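Long-range contacts in PilM (Escherichia coli, PDB 3EOI), which is of unknown function but, as a plasmid-encoded member of the PilM family, probably takes part in making a bacterial pilus: residues 92-97 and 115-120; 16-21 and 79-84; 36-41 and 60-65; 22-27 and 51-56; 66-71 and 109-114. One frame throughout, in Å; residues are numbered along the deposited sequence.

Interaction 1. Residues 92-97 and 115-120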
# COMPACT_ATOMS: atom_id res chain seq x y z
N ALA A 92 7.69 0.62 3.98
CA ALA A 92 8.43 1.90 3.98
C ALA A 92 7.45 3.07 4.09
O ALA A 92 6.24 2.84 4.27
CB ALA A 92 9.34 2.06 2.69
N ARG A 93 8.00 4.29 4.03
CA ARG A 93 7.25 5.53 4.21
C ARG A 93 7.61 6.53 3.12
O ARG A 93 8.68 6.44 2.56
CB ARG A 93 7.64 6.17 5.60
CG ARG A 93 6.98 5.57 6.82
CD ARG A 93 7.76 5.84 8.14
NE ARG A 93 8.25 7.21 8.33
CZ ARG A 93 9.21 7.53 9.20
NH1 ARG A 93 9.78 6.59 9.94
NH2 ARG A 93 9.60 8.79 9.33
N VAL A 94 6.72 7.46 2.80
CA VAL A 94 7.10 8.54 1.86
C VAL A 94 6.85 9.82 2.61
O VAL A 94 5.74 10.03 3.12
CB VAL A 94 6.28 8.54 0.56
CG1 VAL A 94 6.63 9.77 -0.31
CG2 VAL A 94 6.53 7.18 -0.16
N GLU A 95 7.89 10.64 2.69
CA GLU A 95 7.86 11.93 3.38
C GLU A 95 8.66 12.93 2.52
O GLU A 95 9.75 12.64 2.02
CB GLU A 95 8.49 11.78 4.75
CG GLU A 95 8.54 13.04 5.55
CD GLU A 95 8.99 12.75 6.97
OE1 GLU A 95 8.33 11.93 7.65
OE2 GLU A 95 10.01 13.34 7.40
N ASN A 96 8.08 14.10 2.29
CA ASN A 96 8.74 15.09 1.45
C ASN A 96 9.31 14.57 0.12
O ASN A 96 10.41 14.91 -0.27
CB ASN A 96 9.74 15.88 2.29
CG ASN A 96 9.06 16.50 3.50
OD1 ASN A 96 9.36 16.16 4.64
ND2 ASN A 96 8.06 17.35 3.26
N GLY A 97 8.51 13.76 -0.57
CA GLY A 97 8.87 13.19 -1.85
C GLY A 97 9.94 12.12 -1.82
O GLY A 97 10.38 11.69 -2.89
N ILE A 115 3.08 9.37 -6.40
CA ILE A 115 2.85 8.86 -5.05
C ILE A 115 2.86 10.00 -4.04
O ILE A 115 3.81 10.78 -3.98
CB ILE A 115 3.90 7.87 -4.73
CG1 ILE A 115 3.83 6.74 -5.78
CG2 ILE A 115 3.65 7.37 -3.31
CD1 ILE A 115 4.91 5.78 -5.63
N PRO A 116 1.80 10.12 -3.24
CA PRO A 116 1.75 11.25 -2.31
C PRO A 116 2.63 11.04 -1.06
O PRO A 116 3.07 9.92 -0.79
CB PRO A 116 0.25 11.35 -1.91
CG PRO A 116 -0.40 10.08 -2.47
CD PRO A 116 0.64 9.21 -3.09
N ASP A 117 2.90 12.14 -0.36
CA ASP A 117 3.61 12.10 0.90
C ASP A 117 2.69 11.55 1.98
O ASP A 117 1.47 11.49 1.81
CB ASP A 117 4.05 13.51 1.28
CG ASP A 117 5.20 13.99 0.46
OD1 ASP A 117 5.97 13.12 -0.04
OD2 ASP A 117 5.34 15.23 0.30
N GLN A 118 3.30 11.16 3.10
CA GLN A 118 2.53 10.78 4.29
C GLN A 118 1.72 9.53 3.99
O GLN A 118 0.53 9.39 4.37
CB GLN A 118 1.63 11.93 4.78
CG GLN A 118 2.45 13.22 4.99
CD GLN A 118 1.75 14.25 5.86
OE1 GLN A 118 0.53 14.45 5.79
NE2 GLN A 118 2.55 14.93 6.69
N VAL A 119 2.36 8.61 3.25
CA VAL A 119 1.81 7.26 3.08
C VAL A 119 2.73 6.19 3.63
O VAL A 119 3.94 6.41 3.74
CB VAL A 119 1.46 6.93 1.57
CG1 VAL A 119 0.42 7.88 1.03
CG2 VAL A 119 2.67 6.99 0.69
N ILE A 120 2.13 5.05 3.98
CA ILE A 120 2.91 3.84 4.13
C ILE A 120 2.88 3.09 2.82
O ILE A 120 1.80 3.01 2.15
CB ILE A 120 2.33 2.95 5.24
CG1 ILE A 120 2.49 3.63 6.62
CG2 ILE A 120 3.03 1.56 5.18
CD1 ILE A 120 1.73 2.93 7.74

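Interaction 2. Residues 16-21 and 79-84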
# COMPACT_ATOMS: atom_id res chain seq x y z
N GLN A 16 -9.47 -1.99 9.38
CA GLN A 16 -10.00 -2.31 8.08
C GLN A 16 -9.08 -1.82 6.94
O GLN A 16 -8.88 -2.51 5.93
CB GLN A 16 -11.37 -1.69 7.91
CG GLN A 16 -12.09 -2.18 6.63
CD GLN A 16 -12.40 -3.70 6.68
OE1 GLN A 16 -12.95 -4.22 7.67
NE2 GLN A 16 -12.01 -4.42 5.62
N GLN A 17 -8.45 -0.66 7.12
CA GLN A 17 -7.48 -0.17 6.15
C GLN A 17 -6.33 -1.15 6.02
O GLN A 17 -5.88 -1.42 4.89
CB GLN A 17 -6.95 1.15 6.63
CG GLN A 17 -5.76 1.67 5.85
CD GLN A 17 -6.12 2.11 4.48
OE1 GLN A 17 -6.33 3.33 4.21
NE2 GLN A 17 -6.17 1.14 3.56
N ALA A 18 -5.80 -1.73 7.12
CA ALA A 18 -4.70 -2.64 6.99
C ALA A 18 -5.16 -3.91 6.33
O ALA A 18 -4.40 -4.48 5.52
CB ALA A 18 -4.14 -2.96 8.40
N ALA A 19 -6.36 -4.38 6.68
CA ALA A 19 -6.82 -5.62 6.06
C ALA A 19 -7.00 -5.44 4.57
O ALA A 19 -6.57 -6.34 3.76
CB ALA A 19 -8.15 -6.12 6.72
N ASP A 20 -7.58 -4.30 4.18
CA ASP A 20 -7.70 -4.00 2.74
C ASP A 20 -6.34 -3.92 2.02
O ASP A 20 -6.15 -4.45 0.90
CB ASP A 20 -8.45 -2.70 2.47
CG ASP A 20 -9.90 -2.73 2.96
OD1 ASP A 20 -10.39 -3.82 3.27
OD2 ASP A 20 -10.56 -1.64 2.96
N PHE A 21 -5.41 -3.18 2.64
CA PHE A 21 -4.05 -3.05 2.10
C PHE A 21 -3.46 -4.47 1.88
O PHE A 21 -2.87 -4.81 0.82
CB PHE A 21 -3.22 -2.26 3.12
CG PHE A 21 -1.84 -1.87 2.66
CD1 PHE A 21 -0.83 -2.84 2.48
CD2 PHE A 21 -1.54 -0.52 2.38
CE1 PHE A 21 0.42 -2.48 2.05
CE2 PHE A 21 -0.20 -0.13 1.98
CZ PHE A 21 0.77 -1.15 1.80
N GLY A 79 1.75 -0.66 12.66
CA GLY A 79 1.68 -1.84 13.57
C GLY A 79 0.53 -2.78 13.15
O GLY A 79 0.64 -3.99 13.33
N ALA A 80 -0.57 -2.22 12.60
CA ALA A 80 -1.69 -3.09 12.21
C ALA A 80 -1.29 -3.89 10.96
O ALA A 80 -1.64 -5.08 10.83
CB ALA A 80 -2.91 -2.27 11.97
N LEU A 81 -0.57 -3.23 10.04
CA LEU A 81 -0.10 -3.95 8.87
C LEU A 81 0.83 -5.04 9.26
O LEU A 81 0.79 -6.16 8.70
CB LEU A 81 0.63 -2.98 7.93
CG LEU A 81 -0.30 -2.01 7.20
CD1 LEU A 81 0.49 -0.90 6.55
CD2 LEU A 81 -1.15 -2.73 6.13
N LEU A 82 1.72 -4.73 10.19
CA LEU A 82 2.63 -5.79 10.68
C LEU A 82 1.88 -6.92 11.42
O LEU A 82 2.11 -8.14 11.24
CB LEU A 82 3.73 -5.15 11.56
CG LEU A 82 4.65 -4.29 10.70
CD1 LEU A 82 5.52 -3.40 11.58
CD2 LEU A 82 5.48 -5.27 9.83
N GLU A 83 0.94 -6.55 12.27
CA GLU A 83 0.17 -7.60 12.91
C GLU A 83 -0.52 -8.53 11.91
O GLU A 83 -0.50 -9.75 12.08
CB GLU A 83 -0.94 -6.96 13.77
CG GLU A 83 -1.78 -7.99 14.51
CD GLU A 83 -2.84 -7.36 15.37
OE1 GLU A 83 -3.19 -6.18 15.15
OE2 GLU A 83 -3.33 -8.08 16.25
N GLN A 84 -1.20 -7.95 10.94
CA GLN A 84 -2.07 -8.74 10.06
C GLN A 84 -1.26 -9.48 9.00
O GLN A 84 -1.80 -10.29 8.26
CB GLN A 84 -3.12 -7.84 9.42
CG GLN A 84 -4.15 -7.32 10.48
CD GLN A 84 -5.24 -6.50 9.80
OE1 GLN A 84 -5.60 -6.78 8.65
NE2 GLN A 84 -5.77 -5.50 10.50

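Interaction 3. Residues 36-41 and 60-65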
# COMPACT_ATOMS: atom_id res chain seq x y z
N PRO A 36 5.51 -12.33 -14.39
CA PRO A 36 6.48 -11.27 -14.18
C PRO A 36 6.60 -10.38 -15.41
O PRO A 36 6.96 -9.23 -15.28
CB PRO A 36 7.82 -12.01 -13.90
CG PRO A 36 7.42 -13.43 -13.60
CD PRO A 36 6.08 -13.68 -14.27
N GLU A 37 6.27 -10.88 -16.59
CA GLU A 37 6.37 -10.04 -17.79
C GLU A 37 5.42 -8.83 -17.79
O GLU A 37 5.58 -7.87 -18.57
CB GLU A 37 6.13 -10.88 -19.04
CG GLU A 37 4.69 -11.24 -19.27
CD GLU A 37 4.20 -12.45 -18.46
OE1 GLU A 37 4.94 -13.09 -17.64
OE2 GLU A 37 3.01 -12.78 -18.69
N ARG A 38 4.39 -8.89 -16.93
CA ARG A 38 3.42 -7.78 -16.83
C ARG A 38 4.09 -6.51 -16.25
O ARG A 38 3.66 -5.38 -16.55
CB ARG A 38 2.21 -8.22 -15.98
CG ARG A 38 1.25 -7.07 -15.64
CD ARG A 38 0.56 -6.57 -16.87
NE ARG A 38 -0.41 -5.50 -16.56
CZ ARG A 38 -0.02 -4.25 -16.28
NH1 ARG A 38 1.30 -3.94 -16.25
NH2 ARG A 38 -0.92 -3.30 -16.01
N ARG A 39 5.17 -6.69 -15.51
CA ARG A 39 5.89 -5.53 -14.92
C ARG A 39 6.31 -4.44 -15.92
O ARG A 39 6.25 -3.24 -15.62
CB ARG A 39 7.09 -5.98 -14.15
CG ARG A 39 6.70 -6.72 -12.87
CD ARG A 39 7.92 -7.34 -12.18
NE ARG A 39 7.59 -7.98 -10.88
CZ ARG A 39 7.51 -7.32 -9.71
NH1 ARG A 39 7.82 -5.99 -9.65
NH2 ARG A 39 7.14 -7.97 -8.62
N ALA A 40 6.69 -4.86 -17.11
CA ALA A 40 7.21 -3.92 -18.08
C ALA A 40 6.17 -2.96 -18.58
O ALA A 40 6.49 -1.87 -19.07
CB ALA A 40 7.82 -4.69 -19.22
N ALA A 41 4.90 -3.34 -18.51
CA ALA A 41 3.92 -2.49 -19.17
C ALA A 41 3.48 -1.27 -18.32
O ALA A 41 2.91 -0.31 -18.85
CB ALA A 41 2.68 -3.33 -19.57
N HIS A 60 -2.26 1.61 -6.12
CA HIS A 60 -1.09 1.00 -6.64
C HIS A 60 -0.66 1.51 -8.00
O HIS A 60 -1.40 2.21 -8.70
CB HIS A 60 -1.19 -0.53 -6.60
CG HIS A 60 -1.83 -1.14 -7.82
ND1 HIS A 60 -3.19 -1.24 -7.95
CD2 HIS A 60 -1.29 -1.78 -8.91
CE1 HIS A 60 -3.48 -1.84 -9.10
NE2 HIS A 60 -2.35 -2.18 -9.70
N LEU A 61 0.59 1.23 -8.32
CA LEU A 61 1.13 1.68 -9.59
C LEU A 61 2.34 0.82 -9.90
O LEU A 61 3.11 0.49 -9.02
CB LEU A 61 1.57 3.16 -9.57
CG LEU A 61 2.46 3.64 -10.75
CD1 LEU A 61 1.59 3.87 -11.98
CD2 LEU A 61 3.12 4.94 -10.29
N ILE A 62 2.42 0.37 -11.15
CA ILE A 62 3.64 -0.27 -11.63
C ILE A 62 4.46 0.75 -12.42
O ILE A 62 3.93 1.38 -13.34
CB ILE A 62 3.33 -1.48 -12.54
CG1 ILE A 62 2.41 -2.48 -11.80
CG2 ILE A 62 4.66 -2.08 -13.05
CD1 ILE A 62 1.69 -3.48 -12.74
N SER A 63 5.71 0.96 -12.04
CA SER A 63 6.57 1.97 -12.67
C SER A 63 8.01 1.51 -12.69
O SER A 63 8.51 0.99 -11.69
CB SER A 63 6.48 3.27 -11.89
OG SER A 63 7.26 4.28 -12.53
N GLN A 64 8.64 1.61 -13.84
CA GLN A 64 10.00 1.13 -13.98
C GLN A 64 10.12 -0.32 -13.42
O GLN A 64 11.10 -0.70 -12.76
CB GLN A 64 10.96 2.07 -13.25
CG GLN A 64 10.86 3.52 -13.81
CD GLN A 64 11.34 3.64 -15.27
OE1 GLN A 64 10.53 3.76 -16.21
NE2 GLN A 64 12.67 3.61 -15.47
N GLN A 65 9.13 -1.12 -13.79
CA GLN A 65 9.10 -2.57 -13.44
C GLN A 65 9.02 -2.92 -11.94
O GLN A 65 9.18 -4.08 -11.56
CB GLN A 65 10.24 -3.32 -14.11
CG GLN A 65 10.35 -3.04 -15.63
CD GLN A 65 11.53 -3.73 -16.22
OE1 GLN A 65 11.70 -4.94 -16.02
NE2 GLN A 65 12.42 -2.97 -16.81

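Interaction 4. Residues 22-27 and 51-56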
# COMPACT_ATOMS: atom_id res chain seq x y z
N ILE A 22 -3.55 -5.32 2.91
CA ILE A 22 -2.87 -6.61 2.80
C ILE A 22 -3.53 -7.45 1.72
O ILE A 22 -2.84 -8.16 0.95
CB ILE A 22 -2.86 -7.34 4.15
CG1 ILE A 22 -1.90 -6.61 5.10
CG2 ILE A 22 -2.39 -8.78 3.98
CD1 ILE A 22 -2.10 -6.92 6.52
N ARG A 23 -4.85 -7.36 1.62
CA ARG A 23 -5.60 -8.13 0.61
C ARG A 23 -5.19 -7.75 -0.79
O ARG A 23 -4.96 -8.66 -1.66
CB ARG A 23 -7.09 -7.87 0.79
CG ARG A 23 -7.96 -8.84 0.10
CD ARG A 23 -9.34 -8.75 0.69
NE ARG A 23 -9.95 -7.43 0.45
CZ ARG A 23 -10.31 -6.56 1.40
NH1 ARG A 23 -10.16 -6.84 2.71
NH2 ARG A 23 -10.87 -5.40 1.03
N TYR A 24 -5.12 -6.45 -1.05
CA TYR A 24 -4.72 -5.96 -2.37
C TYR A 24 -3.24 -6.22 -2.65
O TYR A 24 -2.88 -6.67 -3.77
CB TYR A 24 -5.06 -4.46 -2.55
CG TYR A 24 -6.55 -4.28 -2.90
CD1 TYR A 24 -7.48 -4.22 -1.88
CD2 TYR A 24 -7.02 -4.25 -4.23
CE1 TYR A 24 -8.84 -4.08 -2.12
CE2 TYR A 24 -8.42 -4.09 -4.49
CZ TYR A 24 -9.31 -4.01 -3.40
OH TYR A 24 -10.70 -3.93 -3.51
N MET A 25 -2.36 -5.89 -1.71
CA MET A 25 -0.95 -6.26 -1.79
C MET A 25 -0.78 -7.74 -2.22
O MET A 25 -0.08 -8.05 -3.20
CB MET A 25 -0.24 -6.02 -0.44
CG MET A 25 1.18 -6.49 -0.47
SD MET A 25 2.11 -6.16 1.12
CE MET A 25 1.26 -7.16 2.19
N ASN A 26 -1.39 -8.67 -1.46
CA ASN A 26 -1.25 -10.12 -1.78
C ASN A 26 -1.77 -10.43 -3.17
O ASN A 26 -1.15 -11.19 -3.95
CB ASN A 26 -1.98 -10.97 -0.74
CG ASN A 26 -1.15 -11.21 0.48
OD1 ASN A 26 0.06 -11.31 0.39
ND2 ASN A 26 -1.80 -11.26 1.63
N ALA A 27 -2.90 -9.84 -3.55
CA ALA A 27 -3.44 -10.13 -4.89
C ALA A 27 -2.54 -9.62 -6.02
O ALA A 27 -2.33 -10.31 -7.06
CB ALA A 27 -4.83 -9.56 -5.03
N GLY A 51 -9.24 -10.07 -8.85
CA GLY A 51 -10.42 -10.66 -8.23
C GLY A 51 -11.04 -9.84 -7.12
O GLY A 51 -11.71 -10.37 -6.23
N LEU A 52 -10.83 -8.52 -7.16
CA LEU A 52 -11.30 -7.65 -6.11
C LEU A 52 -11.94 -6.45 -6.81
O LEU A 52 -11.48 -6.05 -7.89
CB LEU A 52 -10.12 -7.21 -5.26
CG LEU A 52 -9.44 -8.31 -4.43
CD1 LEU A 52 -8.03 -7.87 -3.94
CD2 LEU A 52 -10.37 -8.74 -3.29
N PRO A 53 -13.03 -5.90 -6.25
CA PRO A 53 -13.55 -4.75 -6.95
C PRO A 53 -12.70 -3.56 -6.63
O PRO A 53 -11.69 -3.70 -5.95
CB PRO A 53 -14.95 -4.55 -6.34
CG PRO A 53 -14.83 -5.08 -4.99
CD PRO A 53 -13.78 -6.18 -5.00
N ALA A 54 -13.12 -2.40 -7.15
CA ALA A 54 -12.52 -1.11 -6.84
C ALA A 54 -12.47 -0.83 -5.34
O ALA A 54 -13.34 -1.24 -4.55
CB ALA A 54 -13.29 -0.00 -7.57
N THR A 55 -11.44 -0.11 -4.92
CA THR A 55 -11.31 0.22 -3.52
C THR A 55 -10.86 1.65 -3.37
O THR A 55 -10.14 2.16 -4.23
CB THR A 55 -10.28 -0.64 -2.84
OG1 THR A 55 -10.09 -0.15 -1.49
CG2 THR A 55 -8.96 -0.60 -3.63
N LYS A 56 -11.24 2.28 -2.27
CA LYS A 56 -10.96 3.68 -2.10
C LYS A 56 -9.77 3.92 -1.20
O LYS A 56 -9.18 4.99 -1.23
CB LYS A 56 -12.19 4.41 -1.55
CG LYS A 56 -12.30 5.85 -2.01
CD LYS A 56 -10.91 6.45 -2.27
CE LYS A 56 -10.97 7.97 -2.35
NZ LYS A 56 -11.16 8.57 -1.00

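Interaction 5. Residues 66-71 and 109-114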
# COMPACT_ATOMS: atom_id res chain seq x y z
N ARG A 66 8.72 -1.94 -11.10
CA ARG A 66 8.48 -2.24 -9.69
C ARG A 66 7.05 -1.87 -9.43
O ARG A 66 6.51 -0.97 -10.06
CB ARG A 66 9.42 -1.45 -8.79
CG ARG A 66 10.87 -1.96 -8.93
CD ARG A 66 11.85 -1.22 -8.05
NE ARG A 66 12.12 0.12 -8.57
CZ ARG A 66 13.29 0.74 -8.45
NH1 ARG A 66 13.45 1.95 -8.99
NH2 ARG A 66 14.30 0.16 -7.79
N VAL A 67 6.44 -2.54 -8.48
CA VAL A 67 5.10 -2.21 -8.09
C VAL A 67 5.11 -1.56 -6.71
O VAL A 67 5.86 -1.96 -5.77
CB VAL A 67 4.19 -3.47 -8.05
CG1 VAL A 67 4.66 -4.54 -7.04
CG2 VAL A 67 2.70 -3.10 -7.80
N PHE A 68 4.24 -0.57 -6.59
CA PHE A 68 4.12 0.25 -5.38
C PHE A 68 2.65 0.19 -4.95
O PHE A 68 1.72 0.40 -5.78
CB PHE A 68 4.38 1.71 -5.71
CG PHE A 68 5.75 2.00 -6.23
CD1 PHE A 68 6.72 2.54 -5.40
CD2 PHE A 68 6.07 1.73 -7.58
CE1 PHE A 68 8.03 2.79 -5.90
CE2 PHE A 68 7.34 1.97 -8.05
CZ PHE A 68 8.31 2.50 -7.23
N VAL A 69 2.44 -0.05 -3.66
CA VAL A 69 1.10 -0.14 -3.09
C VAL A 69 1.13 0.75 -1.84
O VAL A 69 2.07 0.68 -1.03
CB VAL A 69 0.75 -1.60 -2.65
CG1 VAL A 69 -0.60 -1.66 -1.96
CG2 VAL A 69 0.82 -2.50 -3.85
N TRP A 70 0.13 1.60 -1.70
CA TRP A 70 0.22 2.55 -0.59
C TRP A 70 -1.12 2.96 -0.02
O TRP A 70 -2.20 2.83 -0.66
CB TRP A 70 0.99 3.80 -1.02
CG TRP A 70 0.28 4.69 -2.08
CD1 TRP A 70 -0.62 5.67 -1.85
CD2 TRP A 70 0.43 4.60 -3.51
NE1 TRP A 70 -1.01 6.24 -3.04
CE2 TRP A 70 -0.41 5.58 -4.08
CE3 TRP A 70 1.20 3.79 -4.35
CZ2 TRP A 70 -0.50 5.76 -5.43
CZ3 TRP A 70 1.08 3.98 -5.75
CH2 TRP A 70 0.22 4.98 -6.25
N ALA A 71 -1.03 3.45 1.23
CA ALA A 71 -2.22 3.99 1.92
C ALA A 71 -1.83 5.16 2.79
O ALA A 71 -0.70 5.26 3.26
CB ALA A 71 -2.93 2.91 2.73
N ILE A 109 16.17 5.80 -4.17
CA ILE A 109 15.47 5.38 -5.40
C ILE A 109 14.68 6.61 -5.77
O ILE A 109 14.17 7.29 -4.87
CB ILE A 109 14.39 4.26 -5.06
CG1 ILE A 109 14.88 2.92 -5.48
CG2 ILE A 109 13.05 4.53 -5.72
CD1 ILE A 109 16.25 2.86 -5.25
N THR A 110 14.52 6.88 -7.04
CA THR A 110 13.59 7.94 -7.44
C THR A 110 12.14 7.44 -7.49
O THR A 110 11.83 6.55 -8.27
CB THR A 110 13.94 8.52 -8.83
OG1 THR A 110 15.34 8.84 -8.87
CG2 THR A 110 13.10 9.78 -9.14
N LEU A 111 11.27 8.03 -6.68
CA LEU A 111 9.89 7.61 -6.60
C LEU A 111 9.08 8.17 -7.75
O LEU A 111 9.30 9.30 -8.21
CB LEU A 111 9.28 8.13 -5.30
CG LEU A 111 9.61 7.42 -4.03
CD1 LEU A 111 8.84 8.14 -2.95
CD2 LEU A 111 9.10 5.98 -4.12
N PRO A 112 8.06 7.40 -8.19
CA PRO A 112 7.16 8.02 -9.17
C PRO A 112 6.54 9.29 -8.56
O PRO A 112 6.15 9.31 -7.42
CB PRO A 112 6.07 6.95 -9.36
CG PRO A 112 6.73 5.66 -9.05
CD PRO A 112 7.81 5.97 -7.99
N ALA A 113 6.38 10.33 -9.37
CA ALA A 113 5.88 11.61 -8.87
C ALA A 113 4.42 11.56 -8.48
O ALA A 113 3.91 12.49 -7.85
CB ALA A 113 6.06 12.69 -9.93
N VAL A 114 3.72 10.50 -8.85
CA VAL A 114 2.31 10.42 -8.48
C VAL A 114 2.03 9.72 -7.14
O VAL A 114 0.87 9.55 -6.77
CB VAL A 114 1.47 9.78 -9.61
CG1 VAL A 114 1.66 10.60 -10.84
CG2 VAL A 114 1.90 8.35 -9.84

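Interaction 1. Residues 92-97 and 115-120
V94 sets CG1 opposite its backbone N (chi1 175°), which carries that methyl across to D117; D117 in turn keeps its carboxylate beside its own N (chi1 -75°), leaning back toward the turn at N96 and G97. The two side chains meet at about a right angle, V94 CG1 lying 3.4 Å from D117 OD1. The same OD1 takes a bond from the backbone N of G97 at 2.7 Å, on the syn side of the carboxylate and nearly straight (162°). N96 and G97 both have positive phi and form the tight turn of the hairpin joining strands 92-95 and 98-100, so D117, in the loop just before strand 119-123, holds that turn from the neighbouring chain segment. Backbone bonds continue the pairing: V94 N donates to V119 O at 3.1 Å and Q118 N to V94 O at 2.7 Å. Two successive residues thus serve V94, with Q118 in a left-handed conformation, much as in a beta bulge. Beyond it R93 and I120 form a non-hydrogen-bonded pair, flanked by a CA-H...O contact from I120 CA to A92 O at 3.5 Å. V119 lies alongside V94, its CG2 3.9 Å from V94 CB, and L111 also touches V94.

Interaction 2. Residues 16-21 and 79-84
A18, L81 and F21 make the apolar part of this helix-helix contact. The two short helical segments cross at -53°, their axes 8.8 Å apart, and the small A18 lets them come close: its CB lies 3.8 Å from A80 CB. One methyl does most of the work on the other side. L81 holds CG beside its backbone N (chi1 -72°), and from there CD2 reaches into the first helix, coming to 3.7 Å from A18 CA and 3.6 Å from F21 CG. It approaches the F21 ring obliquely near CB and CG, the two side chains crossing at about a right angle.

The polar part belongs to Q84, whose chain runs out extended beyond CG along the edge of the contact. Its amide is placed by NE2, which donates to the backbone O of T15, one residue before the segment. NE2 also passes 3.7 Å from A18 CB, while OE1 rests against A19, 3.1 Å from its CA; A19 N is near too, but badly angled for a bond. A leucine in place of Q84 would probably leave the T15 carbonyl without this side-chain donor and remove the one polar tie described here between the two helices.

Around the contact, L77 packs on A18 and Q17 from the start of helix 77-84, and I22, one turn on from A18, touches both L81 and Q84. F21 lies on V69 and A71 of strand 66-72, so the crossing helices and the sheet meet at this ring.

Interaction 3. Residues 36-41 and 60-65
R39 and I62 join the loop that follows helix 10-34 to the beta hairpin of strands 59-63 and 66-72, whose two-residue turn, Q64 and Q65, has positive phi at both positions. R39 reaches that turn. Its CG sits beside the backbone N (chi1 -70°) and the chain then runs straight out to NE, laying CD 3.5 Å from Q65 O and delivering NH1 to the same oxygen. The bond from NH1 to Q65 O is 3.0 Å long, with an N-H...O angle of 155°; the oxygen lies in the guanidinium plane, at its edge, though the donor is tilted well off the plane of the carbonyl. NH2 forms a salt bridge with the terminal carboxylate of N124, so one guanidinium ties loop, hairpin turn and chain end together. With an alanine here, that carboxylate would probably lose its charged mate and the Q65 carbonyl its side-chain donor.

R38 behaves differently. Its chain bends at chi2 (68°), folding the guanidinium back so that one face lies over I62 CD1, 3.6 Å from NH1; the same NH1 bonds G42 O, which helps fix the group in place. At the edge of the contact Q65 CG lies 4.1 Å from A40 CA. I62 uses both of its branches: while CD1 meets R38, CG2 presses against the backbone O of R39 at 3.2 Å.

Interaction 4. Residues 22-27 and 51-56
Helix 10-34 carries on one flank the loop that links helix 47-50 to strand 59-63, and Y24 is the side chain this loop wraps around, with L52 on one side and T55 on the other. The ring is sandwiched by two methyls. L52 CD1 sits over its centre, 3.8 Å from the centroid and 12° off the normal, and T55 CG2 covers the opposite face, 3.4 Å above the plane but shifted toward the rim near CZ; both are CH-pi contacts. T55 presents this methyl because CG2 lies between its backbone N and carbonyl carbon, with OG1 turned opposite the N (chi1 173°). At the edge of the ring, near its plane, Y24 OH donates to P53 O at 2.6 Å, reaching that carbonyl from 33° off its plane. L52 spreads further along the helix: CD1 also touches A27 CB at 3.8 Å, while CD2 lies near R23 NE at 4.0 Å, at the edge of a guanidinium whose salt bridge is with D20. Gripped on both faces and bonded at its hydroxyl, the Y24 ring is probably fixed in rotation, and its short bond satisfies a loop carbonyl with a side chain from the helix.

Interaction 5. Residues 66-71 and 109-114
The F68 ring takes P112 on one face: the proline CD stands 4.0 Å from the ring centroid, 27° off the normal, in a CH-pi contact, and CG lies over the same face but offset toward the rim. The two side chains come from opposite directions, so the proline ring meets the far end of the phenylalanine, with CD 3.6 Å from F68 CZ. L111 reaches the ring obliquely, its CD2 3.8 Å from F68 CE1. The guanidinium of R66 is met obliquely as well, by I109 CG1 at 3.6 Å from NH2; the arginine chain leaves the strand extended and then bends at chi3 (-74°), which brings its flat end against the isoleucine. W70 contributes less: its indole comes only within 4.2 Å of V114 O, at CZ2 and again at a slant.

R66, F68 and W70 are alternate residues of strand 66-72 and all point to one face of the antiparallel sheet, where the loop 109-114 lies. V67, V69 and A71, between them, point to the other face, on which helix 10-34 packs through I28, L32, Q17 and F21. The strand therefore has the long helix on one side and an irregular run of chain on the other, as an inner strand, between 59-63 and 119-123, of a sheet with a long helix packed on one face.

Loop and strand run 57° apart, and the meeting is mostly one of side chains, with the backbone O of V114 the exception. P112 also touches L61 and S63 of strand 59-63, while M123 of strand 119-123 borders both R66 and F68. I115, the next residue of the same loop, packs on F68 and W70.

In the fold
The five contacts surround a single antiparallel sheet and the long helix 10-34 laid on it. Interactions 2 and 4 share that helix, their centres about 13 Å apart, and interaction 4 is nested inside the chain loop closed by interaction 2. Interactions 1, 3 and 5 reach the sheet: strand 66-72 of interaction 5 lies between strand 59-63 of interaction 3 and strand 119-123 of interaction 1, and backbone hydrogen bonds probably link L61 to F68 and A71 to I120. Interactions 1 and 5, about 9 Å apart between centres, alternate along the chain. F21 and L81 of interaction 2 touch I120, joining helices to sheet, consistent with a pilin-like helix-on-sheet fold.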